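Local coordinates for protein intimin (Escherichia coli O127:H6 str. E2348/69, PDB 6TQD) that forms the D00-D0 juncture of the intimin passenger, an extended region that probably carries the adhesive tip of this bacterial adhesin away from the cell surface, at residues 37-42 against 60-65. Residues are numbered along the deposited sequence; the frame is centred on the assembly and turned at random.
Sequences IVWDDS and QDYQAI
I37 meets Y62 through the root of its side chain: CB lies 3.8 Å from Y62 CE1, and CG1 is almost as near to the same ring carbon. With CG1 anti to the carbonyl carbon (chi1 -50°), that branch also reaches Q60, where its closest approach is 4.2 Å to Q60 CA. One water bridges the two segments here. It accepts from I37 N at 3.0 Å and pairs with Y62 OH at 2.7 Å, lying in the plane of the phenol ring and linking the hydroxyl to the I37 backbone. W39, two residues on and likewise directed at 60-65, brings its indole edge to the face of the tyrosine. W39 NE1 sits 3.3 Å above the plane of the Y62 ring, over its centre, while the five-membered ring and the phenol have centroids 4.4 Å apart and planes inclined at 58°. These values define an edge-to-face pair, with the indole nitrogen directed at the pi face; W39 CD1 adds a contact with Y62 CE2 at 3.8 Å. The segments belong to different sheets: 34-40 pairs with 76-85, whereas 62-65 lies between 21-30 and 50-53, so the aromatic pair spans the two layers of a beta sandwich, consistent with an Ig-like fold. The tyrosine ring is also in edge-to-face contact with H53, and W39 packs on I24, I51, A81 and L96. At the end of the strand, D40 turns to its own segment: its OD1 accepts from S42 N at 2.9 Å, nearly straight at 167°, closing an Asx turn, and also from S42 OG through its syn lone pair.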
loop_
_atom_site.group_PDB
_atom_site.type_symbol
_atom_site.label_atom_id
_atom_site.label_comp_id
_atom_site.label_asym_id
_atom_site.label_seq_id
_atom_site.Cartn_x
_atom_site.Cartn_y
_atom_site.Cartn_z
ATOM N N ILE A 37 28.633 4.159 -2.461
ATOM C CA ILE A 37 27.600 3.319 -1.880
ATOM C C ILE A 37 27.341 2.183 -2.865
ATOM O O ILE A 37 27.192 2.432 -4.071
ATOM C CB ILE A 37 26.286 4.099 -1.662
ATOM C CG1 ILE A 37 26.513 5.423 -0.928
ATOM C CG2 ILE A 37 25.297 3.236 -0.926
ATOM C CD1 ILE A 37 27.034 5.286 0.491
ATOM N N VAL A 38 27.256 0.961 -2.355
ATOM C CA VAL A 38 26.986 -0.230 -3.157
ATOM C C VAL A 38 25.672 -0.856 -2.698
ATOM O O VAL A 38 25.482 -1.120 -1.501
ATOM C CB VAL A 38 28.140 -1.244 -3.056
ATOM C CG1 VAL A 38 27.778 -2.530 -3.759
ATOM C CG2 VAL A 38 29.423 -0.657 -3.645
ATOM N N TRP A 39 24.767 -1.099 -3.649
ATOM C CA TRP A 39 23.404 -1.516 -3.352
ATOM C C TRP A 39 23.117 -2.933 -3.828
ATOM O O TRP A 39 23.582 -3.348 -4.892
ATOM C CB TRP A 39 22.379 -0.617 -4.068
ATOM C CG TRP A 39 22.308 0.760 -3.573
ATOM C CD1 TRP A 39 23.042 1.816 -4.017
ATOM C CD2 TRP A 39 21.457 1.264 -2.538
ATOM N NE1 TRP A 39 22.701 2.954 -3.328
ATOM C CE2 TRP A 39 21.727 2.648 -2.416
ATOM C CE3 TRP A 39 20.477 0.686 -1.724
ATOM C CZ2 TRP A 39 21.064 3.454 -1.508
ATOM C CZ3 TRP A 39 19.814 1.500 -0.805
ATOM C CH2 TRP A 39 20.117 2.858 -0.707
ATOM N N ASP A 40 22.329 -3.654 -3.049
ATOM C CA ASP A 40 21.619 -4.860 -3.486
ATOM C C ASP A 40 20.146 -4.476 -3.576
ATOM O O ASP A 40 19.469 -4.344 -2.554
ATOM C CB ASP A 40 21.823 -6.030 -2.530
ATOM C CG ASP A 40 20.969 -7.256 -2.897
ATOM O OD1 ASP A 40 20.115 -7.168 -3.802
ATOM O OD2 ASP A 40 21.154 -8.325 -2.271
ATOM N N ASP A 41 19.677 -4.204 -4.789
ATOM C CA ASP A 41 18.284 -3.857 -5.040
ATOM C C ASP A 41 17.543 -4.974 -5.775
ATOM O O ASP A 41 16.547 -4.716 -6.457
ATOM C CB ASP A 41 18.171 -2.528 -5.779
ATOM C CG ASP A 41 18.775 -2.563 -7.156
ATOM O OD1 ASP A 41 19.292 -3.629 -7.562
ATOM O OD2 ASP A 41 18.751 -1.515 -7.853
ATOM N N SER A 42 18.010 -6.217 -5.636
ATOM C CA SER A 42 17.436 -7.315 -6.409
ATOM C C SER A 42 15.948 -7.499 -6.131
ATOM O O SER A 42 15.207 -7.937 -7.017
ATOM C CB SER A 42 18.192 -8.608 -6.118
ATOM O OG SER A 42 18.097 -8.941 -4.749
ATOM N N GLN A 60 26.660 10.001 -2.607
ATOM C CA GLN A 60 25.624 9.424 -1.758
ATOM C C GLN A 60 24.211 9.786 -2.199
ATOM O O GLN A 60 23.265 9.612 -1.416
ATOM C CB GLN A 60 25.793 9.808 -0.278
ATOM C CG GLN A 60 25.611 11.279 0.032
ATOM C CD GLN A 60 25.413 11.530 1.518
ATOM O OE1 GLN A 60 24.279 11.631 1.993
ATOM N NE2 GLN A 60 26.502 11.620 2.256
ATOM N N ASP A 61 24.036 10.280 -3.425
ATOM C CA ASP A 61 22.743 10.769 -3.904
ATOM C C ASP A 61 22.094 9.689 -4.761
ATOM O O ASP A 61 22.420 9.539 -5.944
ATOM C CB ASP A 61 22.922 12.062 -4.694
ATOM C CG ASP A 61 21.603 12.688 -5.101
ATOM O OD1 ASP A 61 20.551 12.247 -4.592
ATOM O OD2 ASP A 61 21.619 13.618 -5.935
ATOM N N TYR A 62 21.152 8.956 -4.168
ATOM C CA TYR A 62 20.475 7.854 -4.827
ATOM C C TYR A 62 18.967 8.036 -4.741
ATOM O O TYR A 62 18.452 8.772 -3.898
ATOM C CB TYR A 62 20.868 6.516 -4.179
ATOM C CG TYR A 62 22.240 6.090 -4.610
ATOM C CD1 TYR A 62 23.374 6.525 -3.928
ATOM C CD2 TYR A 62 22.411 5.279 -5.709
ATOM C CE1 TYR A 62 24.634 6.152 -4.349
ATOM C CE2 TYR A 62 23.645 4.884 -6.119
ATOM C CZ TYR A 62 24.763 5.342 -5.445
ATOM O OH TYR A 62 26.006 4.942 -5.869
ATOM N N GLN A 63 18.275 7.353 -5.634
ATOM C CA GLN A 63 16.821 7.382 -5.676
ATOM C C GLN A 63 16.316 6.003 -6.060
ATOM O O GLN A 63 17.010 5.225 -6.721
ATOM C CB GLN A 63 16.314 8.406 -6.694
ATOM C CG GLN A 63 16.710 8.113 -8.126
ATOM C CD GLN A 63 16.581 9.334 -9.032
ATOM O OE1 GLN A 63 16.358 10.453 -8.566
ATOM N NE2 GLN A 63 16.689 9.108 -10.332
ATOM N N ALA A 64 15.093 5.711 -5.653
ATOM C CA ALA A 64 14.441 4.463 -5.994
ATOM C C ALA A 64 13.372 4.748 -7.037
ATOM O O ALA A 64 12.595 5.697 -6.883
ATOM C CB ALA A 64 13.807 3.824 -4.759
ATOM N N ILE A 65 13.365 3.950 -8.095
ATOM C CA ILE A 65 12.280 3.908 -9.069
ATOM C C ILE A 65 11.381 2.758 -8.642
ATOM O O ILE A 65 11.791 1.597 -8.664
ATOM C CB ILE A 65 12.802 3.706 -10.493
ATOM C CG1 ILE A 65 13.914 4.715 -10.816
ATOM C CG2 ILE A 65 11.643 3.808 -11.484
ATOM C CD1 ILE A 65 13.570 6.150 -10.511
HETATM O O HOH W 1 28.172 6.028 -4.755
#